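Local coordinates for protein probable TonB-dependent siderophore receptor PiuA (Acinetobacter baumannii, PDB 5FP1) that probably takes part in the first step of iron uptake, binding iron-loaded siderophores at the outer membrane for TonB-dependent import, at residues D159-I164 with L183-E188; A196-V201 with T226-D231. One frame throughout, in Å; residues are numbered along the deposited sequence.

Interaction 1 of 2, residues D159-I164 with L183-E188; sequences DNYQRI and LGHQNE
Q162 and Q186 face each other as a hydrogen-bonded antiparallel pair, with Q162 N 2.8 Å from Q186 O and the return bond running from Q186 N to Q162 O. The next such pair, I164 with G184, is likewise bonded in both directions, and R163 opposite H185 is the non-hydrogen-bonded pair between them. Strands 161-164 and 183-188 run antiparallel (167° between their directions), their axes 4.7 Å apart at closest approach. Toward the turn, E188 N still donates to D159 O.

On the face carrying R163 and H185, the edge of the H185 ring is directed at the face of Y161 in a T-shaped pair, centroids 5.3 Å apart and planes at 80°. H185 is steadied in its own strand by NE2, which donates in the ring plane to N187 OD1 at 2.8 Å. R163 has CG anti to its backbone N (chi1 -175°) and an extended chain, which carries the guanidinium past H185 to L183. There L183 CD1 sits over the centre of one face, 3.5 Å from R163 CZ, while H185 ND1 lies at the edge, 3.0 Å from R163 NH1. The same NH1 forms a salt bridge with E110 of the plug domain.

At the turn end N160 lies alongside E188: N160 ND2 donates to E188 OE2 at 2.8 Å, reaching the oxygen from well above its carboxylate plane. D159 OD1 and E188 OE1 stand 4.3 Å apart, and one water donates to both; D159 OD2 is bonded to the backbone N of G191.

The water and the N160 amide probably ease the repulsion between the two carboxylates. E110, which also pairs with R200, probably offsets part of the charge of the buried R163 and ties this barrel hairpin to the plug.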
loop_
_atom_site.group_PDB
_atom_site.type_symbol
_atom_site.label_atom_id
_atom_site.label_comp_id
_atom_site.label_asym_id
_atom_site.label_seq_id
_atom_site.Cartn_x
_atom_site.Cartn_y
_atom_site.Cartn_z
ATOM N N ASP A 159 -22.161 -7.627 -11.311
ATOM C CA ASP A 159 -21.675 -6.336 -11.842
ATOM C C ASP A 159 -20.524 -6.513 -12.817
ATOM O O ASP A 159 -19.522 -5.788 -12.782
ATOM C CB ASP A 159 -21.339 -5.376 -10.695
ATOM C CG ASP A 159 -22.591 -4.818 -10.028
ATOM O OD1 ASP A 159 -23.537 -4.471 -10.771
ATOM O OD2 ASP A 159 -22.674 -4.743 -8.777
ATOM N N ASN A 160 -20.707 -7.488 -13.713
ATOM C CA ASN A 160 -19.853 -7.706 -14.877
ATOM C C ASN A 160 -18.392 -7.970 -14.522
ATOM O O ASN A 160 -17.490 -7.522 -15.201
ATOM C CB ASN A 160 -19.971 -6.544 -15.860
ATOM C CG ASN A 160 -21.336 -6.518 -16.537
ATOM O OD1 ASN A 160 -21.838 -7.553 -16.969
ATOM N ND2 ASN A 160 -21.959 -5.350 -16.591
ATOM N N TYR A 161 -18.199 -8.738 -13.469
ATOM C CA TYR A 161 -16.881 -9.278 -13.117
ATOM C C TYR A 161 -16.556 -10.491 -13.975
ATOM O O TYR A 161 -17.354 -11.429 -14.063
ATOM C CB TYR A 161 -16.941 -9.656 -11.653
ATOM C CG TYR A 161 -15.714 -10.247 -11.008
ATOM C CD1 TYR A 161 -15.284 -11.537 -11.322
ATOM C CD2 TYR A 161 -15.028 -9.556 -10.013
ATOM C CE1 TYR A 161 -14.202 -12.099 -10.685
ATOM C CE2 TYR A 161 -13.941 -10.113 -9.370
ATOM C CZ TYR A 161 -13.537 -11.391 -9.697
ATOM O OH TYR A 161 -12.467 -11.964 -9.060
ATOM N N GLN A 162 -15.398 -10.463 -14.627
ATOM C CA GLN A 162 -14.838 -11.656 -15.279
ATOM C C GLN A 162 -13.354 -11.665 -15.082
ATOM O O GLN A 162 -12.701 -10.650 -15.308
ATOM C CB GLN A 162 -15.132 -11.648 -16.791
ATOM C CG GLN A 162 -16.613 -11.546 -17.125
ATOM C CD GLN A 162 -16.841 -11.133 -18.570
ATOM O OE1 GLN A 162 -16.111 -11.547 -19.462
ATOM N NE2 GLN A 162 -17.847 -10.300 -18.802
ATOM N N ARG A 163 -12.806 -12.805 -14.684
ATOM C CA ARG A 163 -11.379 -12.900 -14.413
ATOM C C ARG A 163 -10.856 -14.271 -14.798
ATOM O O ARG A 163 -11.447 -15.287 -14.429
ATOM C CB ARG A 163 -11.125 -12.671 -12.917
ATOM C CG ARG A 163 -9.656 -12.620 -12.531
ATOM C CD ARG A 163 -9.527 -12.439 -11.035
ATOM N NE ARG A 163 -8.143 -12.419 -10.560
ATOM C CZ ARG A 163 -7.354 -11.343 -10.538
ATOM N NH1 ARG A 163 -7.775 -10.180 -11.016
ATOM N NH2 ARG A 163 -6.125 -11.433 -10.058
ATOM N N ILE A 164 -9.768 -14.299 -15.539
ATOM C CA ILE A 164 -9.100 -15.557 -15.858
ATOM C C ILE A 164 -7.652 -15.410 -15.477
ATOM O O ILE A 164 -7.012 -14.411 -15.818
ATOM C CB ILE A 164 -9.197 -15.860 -17.376
ATOM C CG1 ILE A 164 -10.651 -16.092 -17.776
ATOM C CG2 ILE A 164 -8.366 -17.089 -17.739
ATOM C CD1 ILE A 164 -10.907 -15.999 -19.265
ATOM N N LEU A 183 -2.956 -12.945 -16.818
ATOM C CA LEU A 183 -4.144 -12.378 -16.200
ATOM C C LEU A 183 -4.939 -11.631 -17.251
ATOM O O LEU A 183 -4.382 -10.847 -18.019
ATOM C CB LEU A 183 -3.774 -11.393 -15.070
ATOM C CG LEU A 183 -4.932 -10.523 -14.539
ATOM C CD1 LEU A 183 -5.871 -11.337 -13.677
ATOM C CD2 LEU A 183 -4.409 -9.301 -13.773
ATOM N N GLY A 184 -6.246 -11.858 -17.211
ATOM C CA GLY A 184 -7.235 -11.018 -17.864
ATOM C C GLY A 184 -8.348 -10.723 -16.892
ATOM O O GLY A 184 -8.907 -11.625 -16.292
ATOM N N HIS A 185 -8.686 -9.446 -16.715
ATOM C CA HIS A 185 -9.637 -9.086 -15.674
ATOM C C HIS A 185 -10.481 -7.884 -16.037
ATOM O O HIS A 185 -9.975 -6.920 -16.585
ATOM C CB HIS A 185 -8.913 -8.761 -14.376
ATOM C CG HIS A 185 -9.820 -8.292 -13.285
ATOM N ND1 HIS A 185 -10.257 -9.114 -12.279
ATOM C CD2 HIS A 185 -10.402 -7.086 -13.065
ATOM C CE1 HIS A 185 -11.090 -8.448 -11.496
ATOM N NE2 HIS A 185 -11.178 -7.210 -11.941
ATOM N N GLN A 186 -11.763 -7.946 -15.699
ATOM C CA GLN A 186 -12.640 -6.758 -15.755
ATOM C C GLN A 186 -13.673 -6.842 -14.677
ATOM O O GLN A 186 -14.126 -7.947 -14.308
ATOM C CB GLN A 186 -13.335 -6.602 -17.109
ATOM C CG GLN A 186 -14.315 -7.714 -17.440
ATOM C CD GLN A 186 -15.173 -7.411 -18.670
ATOM O OE1 GLN A 186 -16.396 -7.526 -18.629
ATOM N NE2 GLN A 186 -14.537 -7.025 -19.750
ATOM N N ASN A 187 -14.053 -5.680 -14.152
ATOM C CA ASN A 187 -15.198 -5.585 -13.266
ATOM C C ASN A 187 -15.696 -4.154 -13.196
ATOM O O ASN A 187 -14.917 -3.202 -13.362
ATOM C CB ASN A 187 -14.879 -6.110 -11.849
ATOM C CG ASN A 187 -14.034 -5.142 -11.020
ATOM O OD1 ASN A 187 -12.817 -5.069 -11.192
ATOM N ND2 ASN A 187 -14.670 -4.439 -10.092
ATOM N N GLU A 188 -16.989 -4.008 -12.951
ATOM C CA GLU A 188 -17.562 -2.734 -12.545
ATOM C C GLU A 188 -17.510 -2.688 -11.039
ATOM O O GLU A 188 -17.612 -3.721 -10.389
ATOM C CB GLU A 188 -19.015 -2.616 -12.991
ATOM C CG GLU A 188 -19.173 -2.611 -14.488
ATOM C CD GLU A 188 -20.638 -2.669 -14.897
ATOM O OE1 GLU A 188 -21.535 -2.512 -14.027
ATOM O OE2 GLU A 188 -20.865 -2.864 -16.097
HETATM O O HOH W 1 -23.811 -3.919 -13.304
#

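Interaction 2 of 2, residues A196-V201 with T226-D231; sequences AEYKRV and TDDKPD
Four hydrogen bonds join E197 and K199 to residues 227-229, and three of them are backbone to backbone. E197 and K229 form a single antiparallel bridge: E197 N meets K229 O at 3.0 Å in the carbonyl plane, on a lone pair, and K229 N returns a bond to E197 O. Further along, D227 N donates to K199 O at 2.8 Å.

The fourth bond uses a carboxylate. With CG anti to its carbonyl carbon (chi1 -60°), the D228 carboxylate is brought nearer strand 197-201, where OD1 accepts from K199 N at 3.2 Å, nearly along the C-O axis. The other oxygen, OD2, lies at the edge of the Y198 ring, 3.4 Å from Y198 CD1, with ring and carboxylate planes 74° apart.

Water supplies further links. One molecule donates to D228 OD1 and accepts from R200 NH1, a second joins Y198 OH to D231 N, and a third donates to D227 O and accepts from K199 NZ. K199 NZ also forms a salt bridge with E197 OE1 at 3.1 Å, its hydrogen bond weak, while E197 OE2 pairs with K260.

Nonpolar contact is modest: A196 CB lies 4.1 Å from D231 CB, and R200 CB touches T226 CG2 at 3.9 Å.

As strand 215-226 gives way to a loop, pairing with strand 197-209 thus continues irregularly. Buried D228 accepts a backbone N-H of that strand through its side chain, and water-bridged R200, itself salt-bridged to E110, may favour its charged form.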
loop_
_atom_site.group_PDB
_atom_site.type_symbol
_atom_site.label_atom_id
_atom_site.label_comp_id
_atom_site.label_asym_id
_atom_site.label_seq_id
_atom_site.Cartn_x
_atom_site.Cartn_y
_atom_site.Cartn_z
ATOM N N ALA A 196 -17.662 3.392 -11.797
ATOM C CA ALA A 196 -16.279 3.073 -12.069
ATOM C C ALA A 196 -16.190 1.689 -12.727
ATOM O O ALA A 196 -16.986 0.792 -12.420
ATOM C CB ALA A 196 -15.458 3.113 -10.782
ATOM N N GLU A 197 -15.197 1.509 -13.586
ATOM C CA GLU A 197 -15.010 0.250 -14.333
ATOM C C GLU A 197 -13.530 -0.048 -14.408
ATOM O O GLU A 197 -12.730 0.865 -14.601
ATOM C CB GLU A 197 -15.494 0.374 -15.784
ATOM C CG GLU A 197 -16.963 0.660 -15.973
ATOM C CD GLU A 197 -17.285 0.952 -17.435
ATOM O OE1 GLU A 197 -16.567 0.457 -18.318
ATOM O OE2 GLU A 197 -18.224 1.703 -17.693
ATOM N N TYR A 198 -13.174 -1.319 -14.293
ATOM C CA TYR A 198 -11.775 -1.723 -14.283
ATOM C C TYR A 198 -11.518 -2.750 -15.362
ATOM O O TYR A 198 -12.307 -3.683 -15.530
ATOM C CB TYR A 198 -11.424 -2.308 -12.901
ATOM C CG TYR A 198 -11.607 -1.269 -11.856
ATOM C CD1 TYR A 198 -10.622 -0.298 -11.655
ATOM C CD2 TYR A 198 -12.777 -1.186 -11.119
ATOM C CE1 TYR A 198 -10.787 0.717 -10.736
ATOM C CE2 TYR A 198 -12.954 -0.169 -10.191
ATOM C CZ TYR A 198 -11.959 0.783 -10.023
ATOM O OH TYR A 198 -12.105 1.798 -9.122
ATOM N N LYS A 199 -10.425 -2.586 -16.093
ATOM C CA LYS A 199 -10.005 -3.592 -17.081
ATOM C C LYS A 199 -8.502 -3.690 -17.047
ATOM O O LYS A 199 -7.807 -2.672 -17.086
ATOM C CB LYS A 199 -10.457 -3.216 -18.502
ATOM C CG LYS A 199 -11.962 -3.004 -18.655
ATOM C CD LYS A 199 -12.349 -2.637 -20.076
ATOM C CE LYS A 199 -13.864 -2.528 -20.205
ATOM N NZ LYS A 199 -14.429 -1.607 -19.168
ATOM N N ARG A 200 -7.986 -4.903 -16.969
ATOM C CA ARG A 200 -6.555 -5.053 -16.984
ATOM C C ARG A 200 -6.071 -6.408 -17.493
ATOM O O ARG A 200 -6.788 -7.406 -17.430
ATOM C CB ARG A 200 -5.978 -4.748 -15.591
ATOM C CG ARG A 200 -6.490 -5.559 -14.457
ATOM C CD ARG A 200 -6.103 -4.969 -13.093
ATOM N NE ARG A 200 -6.706 -5.729 -11.999
ATOM C CZ ARG A 200 -7.789 -5.358 -11.334
ATOM N NH1 ARG A 200 -8.439 -4.241 -11.657
ATOM N NH2 ARG A 200 -8.271 -6.134 -10.378
ATOM N N VAL A 201 -4.839 -6.409 -17.976
ATOM C CA VAL A 201 -4.163 -7.603 -18.469
ATOM C C VAL A 201 -2.733 -7.591 -17.947
ATOM O O VAL A 201 -2.104 -6.525 -17.818
ATOM C CB VAL A 201 -4.194 -7.612 -20.015
ATOM C CG1 VAL A 201 -3.232 -8.642 -20.595
ATOM C CG2 VAL A 201 -5.621 -7.847 -20.497
ATOM N N THR A 226 -3.561 -1.342 -17.408
ATOM C CA THR A 226 -4.960 -1.114 -17.041
ATOM C C THR A 226 -5.613 -0.081 -17.936
ATOM O O THR A 226 -4.941 0.768 -18.538
ATOM C CB THR A 226 -5.115 -0.579 -15.592
ATOM O OG1 THR A 226 -4.726 0.805 -15.574
ATOM C CG2 THR A 226 -4.265 -1.342 -14.621
ATOM N N ASP A 227 -6.946 -0.119 -17.972
ATOM C CA ASP A 227 -7.743 0.806 -18.780
ATOM C C ASP A 227 -9.068 0.971 -18.047
ATOM O O ASP A 227 -9.981 0.146 -18.200
ATOM C CB ASP A 227 -7.958 0.200 -20.186
ATOM C CG ASP A 227 -8.690 1.142 -21.154
ATOM O OD1 ASP A 227 -8.821 2.347 -20.897
ATOM O OD2 ASP A 227 -9.129 0.659 -22.209
ATOM N N ASP A 228 -9.161 2.000 -17.211
ATOM C CA ASP A 228 -10.234 2.115 -16.266
ATOM C C ASP A 228 -11.074 3.371 -16.494
ATOM O O ASP A 228 -10.592 4.355 -17.079
ATOM C CB ASP A 228 -9.693 2.248 -14.840
ATOM C CG ASP A 228 -8.858 1.073 -14.381
ATOM O OD1 ASP A 228 -8.945 -0.055 -14.939
ATOM O OD2 ASP A 228 -8.147 1.296 -13.371
ATOM N N LYS A 229 -12.289 3.343 -15.965
ATOM C CA LYS A 229 -13.058 4.560 -15.722
ATOM C C LYS A 229 -12.952 4.757 -14.188
ATOM O O LYS A 229 -13.487 3.975 -13.443
ATOM C CB LYS A 229 -14.516 4.407 -16.166
ATOM C CG LYS A 229 -14.724 4.276 -17.676
ATOM C CD LYS A 229 -14.151 5.515 -18.357
ATOM C CE LYS A 229 -14.429 5.619 -19.858
ATOM N NZ LYS A 229 -13.861 6.917 -20.342
ATOM N N PRO A 230 -12.211 5.780 -13.734
ATOM C CA PRO A 230 -11.806 5.827 -12.323
ATOM C C PRO A 230 -12.917 6.276 -11.385
ATOM O O PRO A 230 -13.823 7.025 -11.766
ATOM C CB PRO A 230 -10.661 6.860 -12.324
ATOM C CG PRO A 230 -10.994 7.772 -13.461
ATOM C CD PRO A 230 -11.591 6.867 -14.519
ATOM N N ASP A 231 -12.842 5.824 -10.151
ATOM C CA ASP A 231 -13.806 6.203 -9.157
ATOM C C ASP A 231 -13.716 7.666 -8.800
ATOM O O ASP A 231 -12.693 8.340 -9.027
ATOM C CB ASP A 231 -13.634 5.342 -7.901
ATOM C CG ASP A 231 -14.929 5.233 -7.079
ATOM O OD1 ASP A 231 -15.971 5.806 -7.478
ATOM O OD2 ASP A 231 -14.871 4.580 -6.029
HETATM O O HOH W 2 -10.617 4.114 -9.644
HETATM O O HOH W 3 -12.625 0.625 -18.433
HETATM O O HOH W 4 -7.734 -2.088 -13.436
#

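Interactions 1 and 2 meet on the adjacent strands 177-188 and 197-209 of the barrel wall, their centres 10 Å apart. They join directly where segment 183-188 lies beside segment 196-201: N187 O is 2.7 Å from Y198 N and H185 O is 2.9 Å from R200 N, both probable hydrogen bonds. Packing adds to this, with Q186 CB 3.5 Å from Y198 O. R163 of interaction 1 and R200 of interaction 2 also converge on a single plug carboxylate, since NH1 of the former and NE of the latter each form a salt bridge with E110 OE2. Two neighbouring pieces of the wall therefore share one acidic partner on the plug.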